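Local structure of tapirin (Caldicellulosiruptor hydrothermalis, 6N2C) at residues Asn501-Asn506 with Asn529-Val534; Tyr186-Ser191 with Ile200-Arg205; Gln513-Thr518 with Gln557-Tyr562; Ile522-Asp527 with Gly533-Asn538. The protein probably binds cellulose through its C-terminal beta-helix domain, as a tapirin taking part in cell adhesion, and carries a zinc ion. All blocks are in the same frame, centred on the assembly; numbering follows the deposited sequence. Where two conformers were deposited one is given.

Interaction 1: Asn501-Asn506 with Asn529-Val534; sequences NKNKPN and NHLDGV. With ZN (zinc ion), chain C.
The side-chain amide of N529 reaches the backbone carbonyl of P505 in a weak hydrogen bond, ND2 to O 3.4 Å, bent to 144° at the hydrogen. Two waters support this link. One donates to the same P505 O at 2.5 Å and takes a weak bond from N529 ND2; the other lies 2.6 Å from N529 OD1. An asparagine suits the place because its amide offers a donor and an acceptor side by side. Its CG stands between the backbone N and the carbonyl carbon (chi1 67°), which turns the amide toward the proline, whose CB lies 4.0 Å from ND2. An alanine here would probably leave P505 O without its amide donor and the two waters without the amide they lie against. Deeper in, N503 ND2 comes to 3.8 Å of the backbone O of H530, while N503 OD1 accepts from the backbone N of V512, which helps to orient the amide. Farther along the strand, H530 NE2 binds zinc at 1.9 Å and D532 OD1 at 2.0 Å, with E551 as third protein ligand. Alternation along strand 530-532 puts both ligands on one face and L531 on the other, against I514. The strand pairs with strand 548-552 at the end of one beta-helix face, and the loop after helix 494-500 lies beside it.

Interaction 2: Tyr186-Ser191 with Ile200-Arg205; sequences YGLFSS and ITVTTR
Apolar contact between L188 and V202 joins two faces of the beta-helix across its interior. The side chains reach toward each other tip to tip, L188 CD1 meeting V202 CG1 at 4.1 Å, an ordinary van der Waals separation. V202 sends CG1 inward because this methyl is anti to the backbone N (chi1 175°). Branched aliphatic residues suit such a place: they fill the interior without bringing in polar groups, and here F196 and I227 also pack on V202. The polar part lies at the corner where the chain turns at G187. T204 OG1 approaches to 3.4 Å from both the N and the CA of G187, and it also makes a weak hydrogen bond to the backbone O of N206. Glycine fits because a beta carbon at this position would point at the threonine and fall 2.3 Å from OG1, a clash. The backbone of G187 meanwhile bonds to N206 and L535 in the neighbouring coils. The chemistry implies that shape matters at this junction: methyl meets methyl inside the coil, and a hydroxyl lies beside a glycine.

Interaction 3: Gln513-Thr518 with Gln557-Tyr562; sequences QIFVIT and QPLIDY
L559 of helix 557-565 packs against F515 and I517 of strand 513-518, so that a short helix lies on the outside of a parallel beta-helix. The tight part is a single methyl. L559 CD2 sits 3.6 Å from F515 CB and 3.9 Å from I517 CD1, wedged between two residues that alternate onto the same side of the strand. Leucine suits this spot, since its length and unbranched beta carbon let one end methyl touch both residues; CG lies anti to the backbone N (chi1 175°), extending the side chain toward the strand. The approach to F515 is oblique, with CD2 4.1 Å from the ring atom CG, whereas the I517 and L559 side chains meet tip to tip. The phenylalanine ring itself leads away from the helix and packs on P556 and V534, and S485 and V487 of strand 483-488 also touch L559. The other side of the helix is looser: Q557 and D561 are exposed and polar, and one turn is braced by a side-chain bond between residues four apart, alongside the backbone bond from D561 N to Q557 O. Glutamine and aspartate suit a solvent-facing surface, where their polar ends can pair with each other. Q557 NE2 donates to D561 OD1 at 2.7 Å and 163°, the acceptor lying in the glutamine amide plane but the donor standing 39° above the carboxylate plane.

Interaction 4: Ile522-Asp527 with Gly533-Asn538; sequences INVPPD and GVLIAN. With EDO (1,2-ethanediol), chain D.
Two strands of one beta-helix coil face each other across the interior with no hydrogen bond between them: the short axes of 522-524 and 534-537 approach to 8.8 Å, and their N-to-C directions make 140°, closer to antiparallel than parallel. They belong to different faces of the parallel beta-helix, and the gap is bridged mainly by side chains. I522 contributes the central group. Its CD1 lies 3.8 Å from A537 CB, 4.0 Å from L535 CB and 3.9 Å from the backbone O of I536, reaching the opposing strand between the two inward residues. CG1 is anti to the carbonyl carbon (chi1 -60°), and the extended chain beyond it carries CD1 across. Alanine suits position 537 because its lone methyl leaves room for the long isoleucine, whereas the larger L535 reaches farther out to V524. Those two side chains cross at about a right angle. F500 of helix 494-500 also packs on I522 and L535, while L541 and F543 of the next coil continue the apolar interior. I536, between the two inward residues, points away and packs on I466. N523 likewise turns outward, as befits a polar residue at the surface, and its backbone N donates to a bound 1,2-ethanediol, likely picked up during crystallisation, at 2.9 Å from O1 and 162°. Back in the interior, V524 CG2 meets L535 CD1 at 4.2 Å.

How the interactions relate
All four contacts lie toward one end of the beta-helix, and strand 534-537 ties most of them together. Its backbone bonds to strand 186-190 of interaction 2 on one side and to strand 513-518 of interaction 3 on the other, while its own side chains make interaction 4. Interactions 2 and 4 are both interior, joining faces of a coil through aliphatic groups. Interaction 3 is also buried and apolar where it touches, but it fastens a helix to the outer surface. Interaction 1 is the most polar: only partly buried, it relies on an amide and waters beside the zinc ligands, and shares G533 and V534 with interaction 4.

Interaction 1: Asn501-Asn506 with Asn529-Val534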
loop_
_atom_site.group_PDB
_atom_site.type_symbol
_atom_site.label_atom_id
_atom_site.label_comp_id
_atom_site.label_asym_id
_atom_site.label_seq_id
_atom_site.Cartn_x
_atom_site.Cartn_y
_atom_site.Cartn_z
ATOM N N ASN A 501 -23.157 22.232 10.862
ATOM C CA ASN A 501 -24.612 22.424 10.982
ATOM C C ASN A 501 -25.231 23.258 9.826
ATOM O O ASN A 501 -26.441 23.350 9.733
ATOM C CB ASN A 501 -24.950 22.988 12.355
ATOM C CG ASN A 501 -25.026 21.904 13.412
ATOM O OD1 ASN A 501 -24.300 21.930 14.396
ATOM N ND2 ASN A 501 -25.906 20.935 13.207
ATOM N N LYS A 502 -24.407 23.831 8.946
ATOM C CA LYS A 502 -24.906 24.422 7.686
ATOM C C LYS A 502 -25.315 23.376 6.686
ATOM O O LYS A 502 -25.922 23.715 5.655
ATOM C CB LYS A 502 -23.870 25.357 7.027
ATOM C CG LYS A 502 -23.426 26.557 7.825
ATOM C CD LYS A 502 -24.527 27.524 8.173
ATOM C CE LYS A 502 -24.000 28.534 9.188
ATOM N NZ LYS A 502 -22.788 29.249 8.688
ATOM N N ASN A 503 -25.030 22.095 6.979
ATOM C CA ASN A 503 -25.560 20.992 6.211
ATOM C C ASN A 503 -26.559 20.066 6.856
ATOM O O ASN A 503 -26.148 19.139 7.555
ATOM C CB ASN A 503 -24.351 20.173 5.775
ATOM C CG ASN A 503 -24.288 20.066 4.321
ATOM O OD1 ASN A 503 -25.087 20.665 3.610
ATOM N ND2 ASN A 503 -23.340 19.373 3.868
ATOM N N LYS A 504 -27.855 20.278 6.609
ATOM C CA LYS A 504 -28.922 19.405 7.142
ATOM C C LYS A 504 -28.881 18.021 6.454
ATOM O O LYS A 504 -29.047 17.947 5.243
ATOM C CB LYS A 504 -30.315 20.046 6.990
ATOM N N PRO A 505 -28.632 16.924 7.226
ATOM C CA PRO A 505 -28.562 15.565 6.640
ATOM C C PRO A 505 -29.908 15.006 6.247
ATOM O O PRO A 505 -29.989 14.070 5.466
ATOM C CB PRO A 505 -27.942 14.721 7.763
ATOM C CG PRO A 505 -28.301 15.421 9.012
ATOM C CD PRO A 505 -28.321 16.893 8.676
ATOM N N ASN A 506 -30.955 15.583 6.816
ATOM C CA ASN A 506 -32.338 15.221 6.538
ATOM C C ASN A 506 -32.817 15.817 5.175
ATOM O O ASN A 506 -33.882 15.436 4.685
ATOM C CB ASN A 506 -33.180 15.672 7.775
ATOM C CG ASN A 506 -34.671 15.767 7.507
ATOM O OD1 ASN A 506 -35.308 14.781 7.125
ATOM N ND2 ASN A 506 -35.247 16.957 7.743
ATOM N N ASN A 529 -24.110 12.652 6.761
ATOM C CA ASN A 529 -24.109 11.536 5.874
ATOM C C ASN A 529 -23.607 11.810 4.456
ATOM O O ASN A 529 -23.409 10.878 3.693
ATOM C CB ASN A 529 -25.482 10.923 5.832
ATOM C CG ASN A 529 -26.521 11.838 5.190
ATOM O OD1 ASN A 529 -26.222 12.861 4.587
ATOM N ND2 ASN A 529 -27.761 11.475 5.364
ATOM N N HIS A 530 -23.413 13.087 4.088
ATOM C CA HIS A 530 -22.927 13.389 2.760
ATOM C C HIS A 530 -22.127 14.678 2.859
ATOM O O HIS A 530 -22.666 15.722 3.208
ATOM C CB HIS A 530 -24.112 13.586 1.790
ATOM C CG HIS A 530 -23.707 13.916 0.366
ATOM N ND1 HIS A 530 -24.532 14.602 -0.504
ATOM C CD2 HIS A 530 -22.570 13.675 -0.316
ATOM C CE1 HIS A 530 -23.888 14.778 -1.653
ATOM N NE2 HIS A 530 -22.691 14.206 -1.567
ATOM N N LEU A 531 -20.855 14.593 2.526
ATOM C CA LEU A 531 -19.978 15.763 2.517
ATOM C C LEU A 531 -19.203 15.867 1.217
ATOM O O LEU A 531 -18.400 14.962 0.877
ATOM C CB LEU A 531 -18.989 15.704 3.699
ATOM C CG LEU A 531 -19.518 16.044 5.075
ATOM C CD1 LEU A 531 -18.570 15.522 6.166
ATOM C CD2 LEU A 531 -19.658 17.565 5.195
ATOM N N ASP A 532 -19.345 17.021 0.537
ATOM C CA ASP A 532 -18.588 17.329 -0.665
ATOM C C ASP A 532 -17.701 18.493 -0.304
ATOM O O ASP A 532 -18.202 19.512 0.189
ATOM C CB ASP A 532 -19.525 17.830 -1.768
ATOM C CG ASP A 532 -20.353 16.725 -2.395
ATOM O OD1 ASP A 532 -19.886 15.585 -2.331
ATOM O OD2 ASP A 532 -21.340 17.031 -2.981
ATOM N N GLY A 533 -16.416 18.345 -0.543
ATOM C CA GLY A 533 -15.498 19.394 -0.231
ATOM C C GLY A 533 -14.166 18.872 0.196
ATOM O O GLY A 533 -13.615 17.950 -0.456
ATOM N N VAL A 534 -13.552 19.577 1.178
ATOM C CA VAL A 534 -12.168 19.290 1.548
ATOM C C VAL A 534 -12.135 19.461 3.095
ATOM O O VAL A 534 -12.725 20.409 3.655
ATOM C CB VAL A 534 -11.175 20.270 0.841
ATOM C CG1 VAL A 534 -9.863 20.326 1.421
ATOM C CG2 VAL A 534 -11.161 20.153 -0.665
HETATM ZN ZN ZN C . -21.238 14.219 -2.832
HETATM O O HOH W 1 -27.801 13.992 2.851
HETATM O O HOH W 2 -30.541 12.453 3.610
#

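Interaction 2: Tyr186-Ser191 with Ile200-Arg205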
loop_
_atom_site.group_PDB
_atom_site.type_symbol
_atom_site.label_atom_id
_atom_site.label_comp_id
_atom_site.label_asym_id
_atom_site.label_seq_id
_atom_site.Cartn_x
_atom_site.Cartn_y
_atom_site.Cartn_z
ATOM N N TYR A 186 -6.023 17.855 -2.701
ATOM C CA TYR A 186 -6.250 16.938 -1.563
ATOM C C TYR A 186 -7.612 17.069 -0.980
ATOM O O TYR A 186 -8.053 18.173 -0.606
ATOM C CB TYR A 186 -5.156 17.101 -0.465
ATOM C CG TYR A 186 -3.804 16.494 -0.808
ATOM C CD1 TYR A 186 -3.002 17.049 -1.782
ATOM C CD2 TYR A 186 -3.324 15.445 -0.103
ATOM C CE1 TYR A 186 -1.767 16.518 -2.106
ATOM C CE2 TYR A 186 -2.057 14.946 -0.342
ATOM C CZ TYR A 186 -1.288 15.477 -1.355
ATOM O OH TYR A 186 -0.040 14.958 -1.616
ATOM N N GLY A 187 -8.311 15.953 -0.812
ATOM C CA GLY A 187 -9.603 15.968 -0.234
ATOM C C GLY A 187 -9.609 15.844 1.282
ATOM O O GLY A 187 -10.503 16.365 1.967
ATOM N N LEU A 188 -8.616 15.122 1.797
ATOM C CA LEU A 188 -8.456 14.895 3.278
ATOM C C LEU A 188 -6.968 15.024 3.579
ATOM O O LEU A 188 -6.085 14.425 2.912
ATOM C CB LEU A 188 -9.022 13.497 3.738
ATOM C CG LEU A 188 -10.451 13.236 3.339
ATOM C CD1 LEU A 188 -10.768 11.790 3.632
ATOM C CD2 LEU A 188 -11.428 14.132 4.017
ATOM N N PHE A 189 -6.665 15.833 4.616
ATOM C CA PHE A 189 -5.263 15.987 5.073
ATOM C C PHE A 189 -5.267 16.078 6.568
ATOM O O PHE A 189 -6.082 16.827 7.130
ATOM C CB PHE A 189 -4.736 17.264 4.533
ATOM C CG PHE A 189 -3.369 17.577 4.954
ATOM C CD1 PHE A 189 -3.143 18.125 6.232
ATOM C CD2 PHE A 189 -2.304 17.466 4.100
ATOM C CE1 PHE A 189 -1.831 18.515 6.621
ATOM C CE2 PHE A 189 -0.986 17.819 4.508
ATOM C CZ PHE A 189 -0.746 18.276 5.776
ATOM N N SER A 190 -4.362 15.326 7.213
ATOM C CA SER A 190 -4.168 15.553 8.646
ATOM C C SER A 190 -2.695 15.506 8.974
ATOM O O SER A 190 -2.022 14.601 8.487
ATOM C CB SER A 190 -4.910 14.498 9.475
ATOM O OG SER A 190 -4.615 14.682 10.886
ATOM N N SER A 191 -2.221 16.435 9.826
ATOM C CA SER A 191 -0.911 16.309 10.387
ATOM C C SER A 191 -0.844 15.387 11.565
ATOM O O SER A 191 0.249 15.283 12.144
ATOM C CB SER A 191 -0.319 17.620 10.762
ATOM O OG SER A 191 -0.293 18.509 9.710
ATOM N N ILE A 200 -17.980 4.193 5.751
ATOM C CA ILE A 200 -17.632 5.467 5.105
ATOM C C ILE A 200 -17.174 5.121 3.720
ATOM O O ILE A 200 -16.397 4.184 3.556
ATOM C CB ILE A 200 -16.643 6.321 5.965
ATOM C CG1 ILE A 200 -17.392 6.650 7.317
ATOM C CG2 ILE A 200 -16.205 7.600 5.202
ATOM C CD1 ILE A 200 -16.763 7.600 8.304
ATOM N N THR A 201 -17.642 5.873 2.714
ATOM C CA THR A 201 -17.164 5.772 1.344
ATOM C C THR A 201 -16.502 7.091 0.996
ATOM O O THR A 201 -17.125 8.129 1.164
ATOM C CB THR A 201 -18.307 5.503 0.391
ATOM O OG1 THR A 201 -18.964 4.253 0.741
ATOM C CG2 THR A 201 -17.853 5.380 -0.991
ATOM N N VAL A 202 -15.250 7.029 0.606
ATOM C CA VAL A 202 -14.430 8.234 0.281
ATOM C C VAL A 202 -14.107 8.152 -1.209
ATOM O O VAL A 202 -13.508 7.194 -1.648
ATOM C CB VAL A 202 -13.141 8.271 1.081
ATOM C CG1 VAL A 202 -12.248 9.441 0.669
ATOM C CG2 VAL A 202 -13.404 8.302 2.569
ATOM N N THR A 203 -14.377 9.253 -1.966
ATOM C CA THR A 203 -13.928 9.453 -3.323
ATOM C C THR A 203 -13.047 10.698 -3.272
ATOM O O THR A 203 -13.527 11.743 -2.856
ATOM C CB THR A 203 -15.091 9.628 -4.292
ATOM O OG1 THR A 203 -16.033 8.535 -4.166
ATOM C CG2 THR A 203 -14.598 9.665 -5.748
ATOM N N THR A 204 -11.780 10.539 -3.616
ATOM C CA THR A 204 -10.836 11.648 -3.511
ATOM C C THR A 204 -9.839 11.665 -4.587
ATOM O O THR A 204 -9.698 10.716 -5.393
ATOM C CB THR A 204 -10.208 11.687 -2.119
ATOM O OG1 THR A 204 -9.554 12.978 -1.919
ATOM C CG2 THR A 204 -9.120 10.611 -2.019
ATOM N N ARG A 205 -9.073 12.759 -4.659
ATOM C CA ARG A 205 -7.904 12.787 -5.506
ATOM C C ARG A 205 -6.767 12.369 -4.621
ATOM O O ARG A 205 -6.487 11.134 -4.556
ATOM C CB ARG A 205 -7.620 14.148 -6.177
ATOM C CG ARG A 205 -8.559 14.534 -7.253
ATOM C CD ARG A 205 -7.975 15.736 -7.978
ATOM N NE ARG A 205 -6.701 15.479 -8.679
ATOM C CZ ARG A 205 -6.147 16.336 -9.533
ATOM N NH1 ARG A 205 -6.685 17.547 -9.762
ATOM N NH2 ARG A 205 -5.000 16.018 -10.116
#

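Interaction 3: Gln513-Thr518 with Gln557-Tyr562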
loop_
_atom_site.group_PDB
_atom_site.type_symbol
_atom_site.label_atom_id
_atom_site.label_comp_id
_atom_site.label_asym_id
_atom_site.label_seq_id
_atom_site.Cartn_x
_atom_site.Cartn_y
_atom_site.Cartn_z
ATOM N N GLN A 513 -21.547 22.494 -0.175
ATOM C CA GLN A 513 -20.179 22.086 -0.018
ATOM C C GLN A 513 -19.580 22.692 1.197
ATOM O O GLN A 513 -19.920 23.778 1.588
ATOM C CB GLN A 513 -19.368 22.384 -1.255
ATOM C CG GLN A 513 -19.918 21.868 -2.618
ATOM C CD GLN A 513 -19.308 22.432 -3.861
ATOM O OE1 GLN A 513 -18.534 23.411 -3.792
ATOM N NE2 GLN A 513 -19.694 21.894 -5.041
ATOM N N ILE A 514 -18.592 21.965 1.762
ATOM C CA ILE A 514 -17.979 22.346 3.023
ATOM C C ILE A 514 -16.478 22.294 2.846
ATOM O O ILE A 514 -15.952 21.260 2.474
ATOM C CB ILE A 514 -18.429 21.426 4.173
ATOM C CG1 ILE A 514 -19.943 21.498 4.456
ATOM C CG2 ILE A 514 -17.655 21.711 5.442
ATOM C CD1 ILE A 514 -20.342 22.801 4.991
ATOM N N PHE A 515 -15.796 23.395 3.175
ATOM C CA PHE A 515 -14.338 23.443 3.075
ATOM C C PHE A 515 -13.780 23.920 4.416
ATOM O O PHE A 515 -14.038 25.064 4.826
ATOM C CB PHE A 515 -13.930 24.397 1.927
ATOM C CG PHE A 515 -14.472 23.984 0.636
ATOM C CD1 PHE A 515 -13.858 23.041 -0.153
ATOM C CD2 PHE A 515 -15.721 24.508 0.202
ATOM C CE1 PHE A 515 -14.394 22.638 -1.370
ATOM C CE2 PHE A 515 -16.250 24.074 -0.967
ATOM C CZ PHE A 515 -15.601 23.202 -1.762
ATOM N N VAL A 516 -13.020 23.049 5.071
ATOM C CA VAL A 516 -12.418 23.324 6.386
ATOM C C VAL A 516 -10.924 23.210 6.351
ATOM O O VAL A 516 -10.374 22.188 5.925
ATOM C CB VAL A 516 -13.037 22.431 7.470
ATOM C CG1 VAL A 516 -12.448 22.801 8.818
ATOM C CG2 VAL A 516 -14.508 22.578 7.532
ATOM N N ILE A 517 -10.218 24.276 6.770
ATOM C CA ILE A 517 -8.790 24.271 6.866
ATOM C C ILE A 517 -8.439 24.778 8.260
ATOM O O ILE A 517 -8.733 25.973 8.534
ATOM C CB ILE A 517 -8.120 25.138 5.820
ATOM C CG1 ILE A 517 -8.512 24.702 4.377
ATOM C CG2 ILE A 517 -6.580 25.012 5.975
ATOM C CD1 ILE A 517 -9.763 25.425 3.877
ATOM N N THR A 518 -7.820 23.956 9.100
ATOM C CA THR A 518 -7.775 24.350 10.537
ATOM C C THR A 518 -6.553 23.894 11.245
ATOM O O THR A 518 -5.916 22.912 10.837
ATOM C CB THR A 518 -8.968 23.823 11.290
ATOM O OG1 THR A 518 -8.889 24.253 12.683
ATOM C CG2 THR A 518 -9.082 22.319 11.282
ATOM N N GLN A 557 -12.222 29.078 -5.829
ATOM C CA GLN A 557 -11.057 29.876 -6.158
ATOM C C GLN A 557 -10.795 30.988 -5.153
ATOM O O GLN A 557 -9.632 31.230 -4.901
ATOM C CB GLN A 557 -11.134 30.391 -7.616
ATOM C CG GLN A 557 -9.809 31.005 -8.082
ATOM C CD GLN A 557 -8.691 29.987 -8.102
ATOM O OE1 GLN A 557 -8.809 28.935 -8.686
ATOM N NE2 GLN A 557 -7.589 30.344 -7.533
ATOM N N PRO A 558 -11.809 31.657 -4.616
ATOM C CA PRO A 558 -11.538 32.747 -3.659
ATOM C C PRO A 558 -10.903 32.195 -2.361
ATOM O O PRO A 558 -10.056 32.862 -1.731
ATOM C CB PRO A 558 -12.885 33.319 -3.327
ATOM C CG PRO A 558 -13.831 32.746 -4.340
ATOM C CD PRO A 558 -13.229 31.640 -5.051
ATOM N N LEU A 559 -11.211 30.939 -2.076
ATOM C CA LEU A 559 -10.575 30.304 -0.868
ATOM C C LEU A 559 -9.144 29.958 -1.200
ATOM O O LEU A 559 -8.270 30.203 -0.375
ATOM C CB LEU A 559 -11.419 29.118 -0.363
ATOM C CG LEU A 559 -10.854 28.274 0.812
ATOM C CD1 LEU A 559 -10.859 29.226 2.024
ATOM C CD2 LEU A 559 -11.773 27.093 1.027
ATOM N N ILE A 560 -8.827 29.382 -2.367
ATOM C CA ILE A 560 -7.506 29.080 -2.763
ATOM C C ILE A 560 -6.653 30.381 -2.793
ATOM O O ILE A 560 -5.530 30.474 -2.270
ATOM C CB ILE A 560 -7.464 28.437 -4.130
ATOM C CG1 ILE A 560 -8.122 27.031 -4.105
ATOM C CG2 ILE A 560 -6.069 28.366 -4.718
ATOM C CD1 ILE A 560 -8.298 26.416 -5.412
ATOM N N ASP A 561 -7.229 31.426 -3.392
ATOM C CA ASP A 561 -6.509 32.698 -3.477
ATOM C C ASP A 561 -6.157 33.221 -2.056
ATOM O O ASP A 561 -5.044 33.705 -1.844
ATOM C CB ASP A 561 -7.360 33.770 -4.151
ATOM C CG ASP A 561 -7.588 33.477 -5.646
ATOM O OD1 ASP A 561 -6.962 32.608 -6.266
ATOM O OD2 ASP A 561 -8.422 34.197 -6.111
ATOM N N TYR A 562 -7.084 33.122 -1.130
ATOM C CA TYR A 562 -6.823 33.502 0.250
ATOM C C TYR A 562 -5.709 32.682 0.875
ATOM O O TYR A 562 -4.694 33.242 1.445
ATOM C CB TYR A 562 -8.044 33.402 1.127
ATOM C CG TYR A 562 -7.835 33.755 2.563
ATOM C CD1 TYR A 562 -7.768 35.094 2.984
ATOM C CD2 TYR A 562 -7.549 32.776 3.518
ATOM C CE1 TYR A 562 -7.543 35.402 4.312
ATOM C CE2 TYR A 562 -7.245 33.074 4.830
ATOM C CZ TYR A 562 -7.305 34.380 5.245
ATOM O OH TYR A 562 -7.022 34.688 6.514
#

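Interaction 4: Ile522-Asp527 with Gly533-Asn538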
loop_
_atom_site.group_PDB
_atom_site.type_symbol
_atom_site.label_atom_id
_atom_site.label_comp_id
_atom_site.label_asym_id
_atom_site.label_seq_id
_atom_site.Cartn_x
_atom_site.Cartn_y
_atom_site.Cartn_z
ATOM N N ILE A 522 -10.363 18.075 13.478
ATOM C CA ILE A 522 -11.726 18.089 12.969
ATOM C C ILE A 522 -12.443 16.876 13.425
ATOM O O ILE A 522 -12.088 15.786 13.050
ATOM C CB ILE A 522 -11.847 18.186 11.427
ATOM C CG1 ILE A 522 -11.192 19.449 10.905
ATOM C CG2 ILE A 522 -13.304 18.173 11.026
ATOM C CD1 ILE A 522 -10.950 19.529 9.399
ATOM N N ASN A 523 -13.489 17.059 14.266
ATOM C CA ASN A 523 -14.348 15.945 14.632
ATOM C C ASN A 523 -15.612 16.105 13.928
ATOM O O ASN A 523 -16.368 17.052 14.222
ATOM C CB ASN A 523 -14.586 15.999 16.161
ATOM C CG ASN A 523 -13.310 15.835 16.945
ATOM O OD1 ASN A 523 -12.405 15.060 16.537
ATOM N ND2 ASN A 523 -13.174 16.605 18.062
ATOM N N VAL A 524 -15.882 15.220 12.997
ATOM C CA VAL A 524 -17.054 15.309 12.157
ATOM C C VAL A 524 -18.273 14.739 12.899
ATOM O O VAL A 524 -18.248 13.614 13.421
ATOM C CB VAL A 524 -16.892 14.573 10.874
ATOM C CG1 VAL A 524 -18.096 14.799 9.957
ATOM C CG2 VAL A 524 -15.636 15.061 10.138
ATOM N N PRO A 525 -19.343 15.541 13.020
ATOM C CA PRO A 525 -20.486 15.051 13.798
ATOM C C PRO A 525 -21.069 13.789 13.272
ATOM O O PRO A 525 -21.107 13.575 12.054
ATOM C CB PRO A 525 -21.520 16.184 13.664
ATOM C CG PRO A 525 -20.730 17.367 13.479
ATOM C CD PRO A 525 -19.471 16.975 12.725
ATOM N N PRO A 526 -21.612 12.938 14.174
ATOM C CA PRO A 526 -22.225 11.691 13.680
ATOM C C PRO A 526 -23.469 11.752 12.835
ATOM O O PRO A 526 -23.785 10.783 12.163
ATOM C CB PRO A 526 -22.557 10.942 14.968
ATOM C CG PRO A 526 -22.757 11.993 15.957
ATOM C CD PRO A 526 -21.807 13.124 15.628
ATOM N N ASP A 527 -24.165 12.887 12.812
ATOM C CA ASP A 527 -25.354 12.943 11.954
ATOM C C ASP A 527 -25.044 13.284 10.491
ATOM O O ASP A 527 -25.926 13.185 9.640
ATOM C CB ASP A 527 -26.390 13.936 12.524
ATOM C CG ASP A 527 -25.879 15.360 12.672
ATOM O OD1 ASP A 527 -24.640 15.675 12.687
ATOM O OD2 ASP A 527 -26.754 16.252 12.796
ATOM N N GLY A 533 -16.416 18.345 -0.543
ATOM C CA GLY A 533 -15.498 19.394 -0.231
ATOM C C GLY A 533 -14.166 18.872 0.196
ATOM O O GLY A 533 -13.615 17.950 -0.456
ATOM N N VAL A 534 -13.552 19.577 1.178
ATOM C CA VAL A 534 -12.168 19.290 1.548
ATOM C C VAL A 534 -12.135 19.461 3.095
ATOM O O VAL A 534 -12.725 20.409 3.655
ATOM C CB VAL A 534 -11.175 20.270 0.841
ATOM C CG1 VAL A 534 -9.863 20.326 1.421
ATOM C CG2 VAL A 534 -11.161 20.153 -0.665
ATOM N N LEU A 535 -11.379 18.592 3.770
ATOM C CA LEU A 535 -11.121 18.699 5.217
ATOM C C LEU A 535 -9.627 18.584 5.449
ATOM O O LEU A 535 -9.024 17.540 5.093
ATOM C CB LEU A 535 -11.865 17.624 5.987
ATOM C CG LEU A 535 -13.371 17.541 5.855
ATOM C CD1 LEU A 535 -13.907 16.252 6.533
ATOM C CD2 LEU A 535 -14.118 18.769 6.303
ATOM N N ILE A 536 -9.037 19.672 6.005
ATOM C CA ILE A 536 -7.556 19.856 6.132
ATOM C C ILE A 536 -7.365 20.283 7.559
ATOM O O ILE A 536 -7.860 21.361 7.965
ATOM C CB ILE A 536 -7.003 20.870 5.150
ATOM C CG1 ILE A 536 -7.203 20.303 3.719
ATOM C CG2 ILE A 536 -5.535 21.137 5.445
ATOM C CD1 ILE A 536 -6.811 21.238 2.624
ATOM N N ALA A 537 -6.628 19.448 8.286
ATOM C CA ALA A 537 -6.442 19.675 9.750
ATOM C C ALA A 537 -5.048 19.425 10.200
ATOM O O ALA A 537 -4.322 18.528 9.739
ATOM C CB ALA A 537 -7.439 18.854 10.547
ATOM N N ASN A 538 -4.588 20.305 11.120
ATOM C CA ASN A 538 -3.261 20.039 11.737
ATOM C C ASN A 538 -3.411 18.995 12.821
ATOM O O ASN A 538 -2.463 18.233 13.054
ATOM C CB ASN A 538 -2.754 21.318 12.348
ATOM C CG ASN A 538 -1.257 21.421 12.334
ATOM O OD1 ASN A 538 -0.573 21.110 11.337
ATOM N ND2 ASN A 538 -0.744 22.040 13.394
HETATM C C1 EDO D . -12.623 19.487 16.736
HETATM O O1 EDO D . -13.659 19.547 15.788
HETATM C C2 EDO D . -12.032 20.884 16.983
HETATM O O2 EDO D . -13.000 21.847 17.443
#